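Local coordinates for conserved hypothetical protein (PDB 1Y81), which is of unknown function but belongs to the CoA-binding domain family, has a Rossmann-like fold and carries coenzyme A in the model, at residues 27-30 with 31-34; 35-39 with 40-44. All blocks are in the same frame, centred on the assembly; numbering follows the deposited sequence.

Contact 1 (27-30 with 31-34); sequences AKYG and NIIL. With COA (coenzyme A), chain C.
Y29 and I32 meet at the start of helix 29-39, where the tyrosine ring lies between an isoleucine methyl and coenzyme A. Followed outward from the backbone, Y29 first places CB 4.0 Å from I33 CD1, with the ligand carbonyl oxygen O5P nearby. Y29 CG sits beneath that same oxygen, 3.5 Å from O5P of coenzyme A. On the other face, Y29 CD1 is 3.9 Å from I32 CD1, and this methyl stands over the ring in a CH-pi contact, 25° off the normal. Y29 CD2 and CE2 run under the amide around C5P of coenzyme A, the atom that lies over the ring centre. CE1, CZ and the hydroxyl end carry on under N4P and C3P of the pantetheine arm. I32 CG1 stands anti to its own carbonyl carbon (chi1 -57°), which lays it against the K28 carbonyl oxygen and carries CD1 over the ring.

K28 is the N-cap residue. Its carbonyl O takes a nearly straight bond from I32 N (3.1 Å) and a more bent one from N31 N, which comes from above the carbonyl plane. I33 N closes the next turn on Y29 O at 2.8 Å. The K28 side chain leaves in the other direction, its chain bent at chi2 and chi4, and runs beside the phosphates, with CD 3.1 Å from O5A of coenzyme A.

On one side of the helix N31 ND2 bonds to the S23 carbonyl; toward the sheet I33 and L34 rest on L19 of strand 16-20; M126 of helix 125-128 touches Y29, I32 and I33.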
ATOM      1  N   ALA A  27      15.303  -0.504   8.463  1.00 24.56           N
ATOM      2  CA  ALA A  27      14.623  -0.526   9.758  1.00 26.54           C
ATOM      3  C   ALA A  27      13.099  -0.302   9.664  1.00 26.11           C
ATOM      4  O   ALA A  27      12.362  -0.516  10.641  1.00 26.46           O
ATOM      5  CB  ALA A  27      15.264   0.484  10.720  1.00 27.74           C
ATOM      6  N   LYS A  28      12.617   0.094   8.489  1.00 22.49           N
ATOM      7  CA  LYS A  28      11.217   0.448   8.345  1.00 18.76           C
ATOM      8  C   LYS A  28      10.423  -0.703   7.729  1.00 16.69           C
ATOM      9  O   LYS A  28      10.925  -1.415   6.843  1.00 15.87           O
ATOM     10  CB  LYS A  28      11.064   1.723   7.507  1.00 19.46           C
ATOM     11  CG  LYS A  28      11.494   3.023   8.231  1.00 24.71           C
ATOM     12  CD  LYS A  28      10.304   3.651   8.993  1.00 27.84           C
ATOM     13  CE  LYS A  28      10.605   5.060   9.526  1.00 30.44           C
ATOM     14  NZ  LYS A  28      11.259   5.931   8.512  1.00 33.14           N
ATOM     15  N   TYR A  29       9.187  -0.872   8.186  1.00 18.46           N
ATOM     16  CA  TYR A  29       8.312  -1.915   7.614  1.00 16.36           C
ATOM     17  C   TYR A  29       8.092  -1.766   6.088  1.00 16.70           C
ATOM     18  O   TYR A  29       7.890  -2.753   5.388  1.00 16.67           O
ATOM     19  CB  TYR A  29       6.993  -2.006   8.379  1.00 18.65           C
ATOM     20  CG  TYR A  29       7.110  -2.909   9.599  1.00 17.29           C
ATOM     21  CD1 TYR A  29       7.313  -4.282   9.445  1.00 18.67           C
ATOM     22  CD2 TYR A  29       7.067  -2.384  10.916  1.00 18.49           C
ATOM     23  CE1 TYR A  29       7.434  -5.140  10.556  1.00 15.49           C
ATOM     24  CE2 TYR A  29       7.188  -3.250  12.044  1.00 17.89           C
ATOM     25  CZ  TYR A  29       7.374  -4.613  11.841  1.00 16.82           C
ATOM     26  OH  TYR A  29       7.499  -5.493  12.896  1.00 17.33           O
ATOM     27  N   GLY A  30       8.169  -0.538   5.584  1.00 17.15           N
ATOM     28  CA  GLY A  30       8.102  -0.302   4.117  1.00 15.28           C
ATOM     29  C   GLY A  30       9.165  -1.078   3.333  1.00 17.74           C
ATOM     30  O   GLY A  30       8.916  -1.519   2.210  1.00 18.09           O
ATOM     31  N   ASN A  31      10.347  -1.232   3.929  1.00 15.02           N
ATOM     32  CA  ASN A  31      11.424  -2.051   3.378  1.00 16.40           C
ATOM     33  C   ASN A  31      11.284  -3.548   3.711  1.00 15.81           C
ATOM     34  O   ASN A  31      11.412  -4.397   2.826  1.00 18.23           O
ATOM     35  CB  ASN A  31      12.776  -1.537   3.876  1.00 16.42           C
ATOM     36  CG  ASN A  31      13.918  -2.101   3.100  1.00 18.37           C
ATOM     37  OD1 ASN A  31      14.606  -2.982   3.575  1.00 19.93           O
ATOM     38  ND2 ASN A  31      14.119  -1.609   1.865  1.00 18.97           N
ATOM     39  N   ILE A  32      11.024  -3.866   4.981  1.00 15.70           N
ATOM     40  CA  ILE A  32      10.893  -5.252   5.417  1.00 18.32           C
ATOM     41  C   ILE A  32       9.807  -5.980   4.642  1.00 16.71           C
ATOM     42  O   ILE A  32      10.023  -7.092   4.160  1.00 18.55           O
ATOM     43  CB  ILE A  32      10.593  -5.372   6.950  1.00 18.66           C
ATOM     44  CG1 ILE A  32      11.681  -4.667   7.789  1.00 20.32           C
ATOM     45  CG2 ILE A  32      10.450  -6.834   7.351  1.00 19.82           C
ATOM     46  CD1 ILE A  32      11.201  -4.251   9.190  1.00 21.05           C
ATOM     47  N   ILE A  33       8.640  -5.343   4.525  1.00 16.06           N
ATOM     48  CA  ILE A  33       7.510  -5.922   3.793  1.00 16.80           C
ATOM     49  C   ILE A  33       7.867  -6.121   2.312  1.00 18.78           C
ATOM     50  O   ILE A  33       7.651  -7.204   1.761  1.00 18.18           O
ATOM     51  CB  ILE A  33       6.231  -5.073   3.954  1.00 18.28           C
ATOM     52  CG1 ILE A  33       5.790  -5.064   5.437  1.00 17.59           C
ATOM     53  CG2 ILE A  33       5.080  -5.579   3.023  1.00 19.10           C
ATOM     54  CD1 ILE A  33       4.787  -3.989   5.739  1.00 18.53           C
ATOM     55  N   LEU A  34       8.427  -5.077   1.687  1.00 17.67           N
ATOM     56  CA  LEU A  34       8.837  -5.149   0.271  1.00 18.68           C
ATOM     57  C   LEU A  34       9.717  -6.362   0.016  1.00 19.31           C
ATOM     58  O   LEU A  34       9.448  -7.156  -0.914  1.00 19.80           O
ATOM     59  CB  LEU A  34       9.575  -3.870  -0.151  1.00 19.42           C
ATOM     60  CG  LEU A  34      10.089  -3.787  -1.610  1.00 20.16           C
ATOM     61  CD1 LEU A  34       9.005  -4.134  -2.598  1.00 24.03           C
ATOM     62  CD2 LEU A  34      10.592  -2.392  -1.890  1.00 22.67           C
TER
HETATM   63  N1A COA C 201       3.019   8.237  -0.185  1.00 18.32           N
HETATM   64  C2A COA C 201       3.910   7.203  -0.043  1.00 17.31           C
HETATM   65  N3A COA C 201       4.744   7.154   1.047  1.00 14.96           N
HETATM   66  C4A COA C 201       4.715   8.154   1.967  1.00 15.94           C
HETATM   67  C5A COA C 201       3.826   9.220   1.848  1.00 17.29           C
HETATM   68  C6A COA C 201       2.967   9.261   0.759  1.00 19.66           C
HETATM   69  N6A COA C 201       2.118  10.267   0.616  1.00 19.49           N
HETATM   70  N7A COA C 201       4.007  10.034   2.918  1.00 18.08           N
HETATM   71  C8A COA C 201       4.979   9.500   3.699  1.00 17.54           C
HETATM   72  N9A COA C 201       5.423   8.344   3.116  1.00 16.98           N
HETATM   73  C1B COA C 201       6.498   7.437   3.573  1.00 16.79           C
HETATM   74  C2B COA C 201       7.449   8.093   4.575  1.00 17.03           C
HETATM   75  O2B COA C 201       8.285   9.127   3.999  1.00 18.72           O
HETATM   76  C3B COA C 201       8.162   6.827   5.066  1.00 16.95           C
HETATM   77  O3B COA C 201       9.201   6.405   4.203  1.00 18.74           O
HETATM   78  P3B COA C 201      10.723   6.954   4.386  1.00 25.34           P
HETATM   79  O7A COA C 201      11.289   7.358   3.056  1.00 29.01           O
HETATM   80  O8A COA C 201      11.495   5.832   4.985  1.00 29.16           O
HETATM   81  O9A COA C 201      10.673   8.203   5.210  1.00 31.38           O
HETATM   82  C4B COA C 201       7.083   5.736   5.025  1.00 17.71           C
HETATM   83  O4B COA C 201       6.036   6.247   4.185  1.00 18.31           O
HETATM   84  C5B COA C 201       6.534   5.372   6.419  1.00 16.03           C
HETATM   85  O5B COA C 201       6.047   6.557   7.015  1.00 18.50           O
HETATM   86  P1A COA C 201       6.553   7.027   8.469  1.00 21.62           P
HETATM   87  O1A COA C 201       6.031   8.412   8.764  1.00 21.13           O
HETATM   88  O2A COA C 201       8.055   6.875   8.560  1.00 21.65           O
HETATM   89  O3A COA C 201       5.769   5.962   9.387  1.00 21.33           O
HETATM   90  P2A COA C 201       6.455   4.816  10.277  1.00 23.41           P
HETATM   91  O4A COA C 201       7.246   5.443  11.396  1.00 26.80           O
HETATM   92  O5A COA C 201       7.267   3.826   9.524  1.00 22.45           O
HETATM   93  O6A COA C 201       5.182   4.051  10.868  1.00 22.76           O
HETATM   94  CBP COA C 201       2.980   3.085  10.803  1.00 20.65           C
HETATM   95  CCP COA C 201       4.282   3.362  10.018  1.00 21.85           C
HETATM   96  CDP COA C 201       2.023   2.362   9.847  1.00 22.95           C
HETATM   97  CEP COA C 201       2.335   4.406  11.213  1.00 23.80           C
HETATM   98  CAP COA C 201       3.273   2.254  12.074  1.00 19.81           C
HETATM   99  OAP COA C 201       2.097   2.097  12.850  1.00 18.61           O
HETATM  100  C9P COA C 201       3.781   0.921  11.602  1.00 22.34           C
HETATM  101  O9P COA C 201       5.156   0.742  11.470  1.00 22.58           O
HETATM  102  N8P COA C 201       2.853   0.007  11.286  1.00 24.98           N
HETATM  103  C7P COA C 201       3.118  -1.308  10.717  1.00 22.28           C
HETATM  104  C6P COA C 201       3.551  -2.328  11.699  1.00 21.93           C
HETATM  105  C5P COA C 201       3.694  -3.634  10.969  1.00 21.76           C
HETATM  106  O5P COA C 201       3.704  -3.718   9.719  1.00 21.22           O
HETATM  107  N4P COA C 201       3.820  -4.627  11.810  1.00 20.58           N
HETATM  108  C3P COA C 201       3.975  -6.006  11.478  1.00 18.71           C
HETATM  109  C2P COA C 201       2.901  -6.837  12.181  1.00 20.15           C
HETATM  110  S1P COA C 201       1.240  -6.398  11.570  1.00 20.50           S

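Contact 2 (35-39 with 40-44)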
ATOM      1  N   LYS A  35      10.766  -6.517   0.834  1.00 20.04           N
ATOM      2  CA  LYS A  35      11.695  -7.660   0.704  1.00 22.37           C
ATOM      3  C   LYS A  35      10.986  -8.997   0.937  1.00 23.06           C
ATOM      4  O   LYS A  35      11.167  -9.944   0.152  1.00 23.44           O
ATOM      5  CB  LYS A  35      12.911  -7.510   1.628  1.00 23.10           C
ATOM      6  CG  LYS A  35      13.854  -6.405   1.187  1.00 23.00           C
ATOM      7  CD  LYS A  35      15.125  -6.373   1.975  1.00 26.27           C
ATOM      8  CE  LYS A  35      15.944  -5.133   1.626  1.00 28.54           C
ATOM      9  NZ  LYS A  35      16.945  -4.774   2.694  1.00 28.84           N
ATOM     10  N   ASP A  36      10.158  -9.057   1.985  1.00 20.61           N
ATOM     11  CA  ASP A  36       9.402 -10.277   2.293  1.00 22.22           C
ATOM     12  C   ASP A  36       8.506 -10.719   1.130  1.00 24.84           C
ATOM     13  O   ASP A  36       8.536 -11.900   0.720  1.00 25.05           O
ATOM     14  CB  ASP A  36       8.550 -10.103   3.546  1.00 22.61           C
ATOM     15  CG  ASP A  36       7.778 -11.369   3.892  1.00 23.38           C
ATOM     16  OD1 ASP A  36       8.418 -12.332   4.356  1.00 24.42           O
ATOM     17  OD2 ASP A  36       6.559 -11.400   3.674  1.00 23.93           O
ATOM     18  N   LEU A  37       7.707  -9.782   0.602  1.00 21.47           N
ATOM     19  CA  LEU A  37       6.745 -10.101  -0.464  1.00 24.32           C
ATOM     20  C   LEU A  37       7.432 -10.513  -1.766  1.00 25.58           C
ATOM     21  O   LEU A  37       6.964 -11.445  -2.438  1.00 24.14           O
ATOM     22  CB  LEU A  37       5.776  -8.947  -0.692  1.00 22.27           C
ATOM     23  CG  LEU A  37       4.821  -8.649   0.478  1.00 22.69           C
ATOM     24  CD1 LEU A  37       3.919  -7.467   0.133  1.00 22.70           C
ATOM     25  CD2 LEU A  37       3.992  -9.886   0.901  1.00 25.32           C
ATOM     26  N   LEU A  38       8.546  -9.845  -2.099  1.00 23.14           N
ATOM     27  CA  LEU A  38       9.375 -10.230  -3.259  1.00 26.39           C
ATOM     28  C   LEU A  38       9.949 -11.638  -3.118  1.00 29.17           C
ATOM     29  O   LEU A  38       9.983 -12.402  -4.092  1.00 28.70           O
ATOM     30  CB  LEU A  38      10.531  -9.236  -3.477  1.00 26.60           C
ATOM     31  CG  LEU A  38      10.181  -7.829  -3.931  1.00 26.54           C
ATOM     32  CD1 LEU A  38      11.424  -6.967  -3.855  1.00 26.34           C
ATOM     33  CD2 LEU A  38       9.556  -7.821  -5.349  1.00 25.62           C
ATOM     34  N   SER A  39      10.391 -11.973  -1.899  1.00 28.58           N
ATOM     35  CA  SER A  39      10.955 -13.291  -1.586  1.00 29.34           C
ATOM     36  C   SER A  39       9.916 -14.395  -1.775  1.00 30.86           C
ATOM     37  O   SER A  39      10.271 -15.550  -2.037  1.00 36.72           O
ATOM     38  CB  SER A  39      11.510 -13.326  -0.151  1.00 30.98           C
ATOM     39  OG  SER A  39      10.474 -13.545   0.806  1.00 31.60           O
ATOM     40  N   LYS A  40       8.640 -14.026  -1.650  1.00 28.73           N
ATOM     41  CA  LYS A  40       7.519 -14.950  -1.781  1.00 30.17           C
ATOM     42  C   LYS A  40       6.982 -15.033  -3.219  1.00 31.87           C
ATOM     43  O   LYS A  40       5.960 -15.696  -3.472  1.00 30.61           O
ATOM     44  CB  LYS A  40       6.381 -14.549  -0.823  1.00 29.59           C
ATOM     45  CG  LYS A  40       6.688 -14.761   0.655  1.00 28.21           C
ATOM     46  CD  LYS A  40       5.666 -14.050   1.523  1.00 25.55           C
ATOM     47  CE  LYS A  40       5.887 -14.372   2.986  1.00 28.04           C
ATOM     48  NZ  LYS A  40       4.957 -13.578   3.833  1.00 27.68           N
ATOM     49  N   GLY A  41       7.657 -14.350  -4.146  1.00 31.26           N
ATOM     50  CA  GLY A  41       7.259 -14.353  -5.566  1.00 32.75           C
ATOM     51  C   GLY A  41       6.153 -13.396  -6.003  1.00 31.94           C
ATOM     52  O   GLY A  41       5.675 -13.483  -7.138  1.00 33.33           O
ATOM     53  N   PHE A  42       5.736 -12.483  -5.117  1.00 31.14           N
ATOM     54  CA  PHE A  42       4.804 -11.418  -5.499  1.00 29.00           C
ATOM     55  C   PHE A  42       5.494 -10.353  -6.353  1.00 26.82           C
ATOM     56  O   PHE A  42       6.664 -10.062  -6.155  1.00 26.92           O
ATOM     57  CB  PHE A  42       4.216 -10.731  -4.266  1.00 28.89           C
ATOM     58  CG  PHE A  42       3.274 -11.586  -3.483  1.00 30.26           C
ATOM     59  CD1 PHE A  42       1.932 -11.690  -3.857  1.00 30.29           C
ATOM     60  CD2 PHE A  42       3.721 -12.288  -2.361  1.00 28.93           C
ATOM     61  CE1 PHE A  42       1.035 -12.488  -3.123  1.00 31.41           C
ATOM     62  CE2 PHE A  42       2.841 -13.093  -1.615  1.00 33.00           C
ATOM     63  CZ  PHE A  42       1.495 -13.198  -1.994  1.00 30.88           C
ATOM     64  N   GLU A  43       4.743  -9.783  -7.298  1.00 26.97           N
ATOM     65  CA  GLU A  43       5.128  -8.552  -7.991  1.00 27.13           C
ATOM     66  C   GLU A  43       4.771  -7.370  -7.061  1.00 25.85           C
ATOM     67  O   GLU A  43       3.608  -7.200  -6.659  1.00 25.89           O
ATOM     68  CB  GLU A  43       4.386  -8.453  -9.333  1.00 30.84           C
ATOM     69  CG  GLU A  43       4.583  -7.164 -10.108  1.00 34.96           C
ATOM     70  CD  GLU A  43       4.001  -7.228 -11.536  1.00 38.35           C
ATOM     71  OE1 GLU A  43       4.176  -6.247 -12.295  1.00 38.18           O
ATOM     72  OE2 GLU A  43       3.377  -8.258 -11.892  1.00 37.97           O
ATOM     73  N   VAL A  44       5.770  -6.574  -6.710  1.00 20.93           N
ATOM     74  CA  VAL A  44       5.547  -5.488  -5.754  1.00 22.13           C
ATOM     75  C   VAL A  44       5.984  -4.139  -6.313  1.00 19.70           C
ATOM     76  O   VAL A  44       7.115  -3.978  -6.791  1.00 23.93           O
ATOM     77  CB  VAL A  44       6.192  -5.758  -4.363  1.00 24.35           C
ATOM     78  CG1 VAL A  44       5.630  -4.779  -3.333  1.00 24.52           C
ATOM     79  CG2 VAL A  44       5.934  -7.204  -3.891  1.00 25.58           C
TER
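A Schellman motif ends helix 29-39 here, with G41 as the residue that leaves helical geometry at positive phi (83°). L37 O receives F42 N at 3.1 Å, the wider of the two bonds that reach back into the last turn, while G41 N bonds to L38 O at 3.0 Å from well above the carbonyl plane. K40 N offers weak bonds to both D36 O and L37 O. The hydroxyl of S39 also turns back on the helix and donates to D36 O.

This is the return of a beta-alpha-beta crossover: the turn reverses the chain so that strand 43-47 can enter the parallel sheet beside strand 16-20. V44, the second residue of that strand, points its side chain at the helix, and its CG2 lies 3.6 Å from L37 CB and 4.0 Å from L38 CD2. F42 presents the edge of its ring to L37 O, and its CD2 touches L37 CD2 at 4.1 Å.

On the flank of the turn, K40 extends its chain back past the D36 carbonyl, so that NZ reaches D36 OD2 at 2.7 Å in a salt bridge on the syn lone pair. With CG anti to its backbone nitrogen (chi1 -179°), the D36 carboxylate lies along the flank of the helix, where the lysine chain comes back. The ammonium has a second partner in T129 OG1, tying the turn to the last modelled residue.

In the fold
Contact 1 and contact 2 occupy the two ends of helix 29-39, with their centres 12 Å apart. The first sits at the N-terminal end and carries two residues of the coenzyme A pocket; the second turns the chain into strand 43-47, and its D36 side chain is about 10 Å from the ligand. They meet directly where L34 CD1 packs on V44 CG1 at 3.5 Å, so packing begun in 31-34 reaches the new strand directly. A weak bond from K35 NZ to N31 OD1 also spans the two. M126 of helix 125-128 touches contact 1 through its side chain and weakly accepts K40 NZ of contact 2 through its carbonyl.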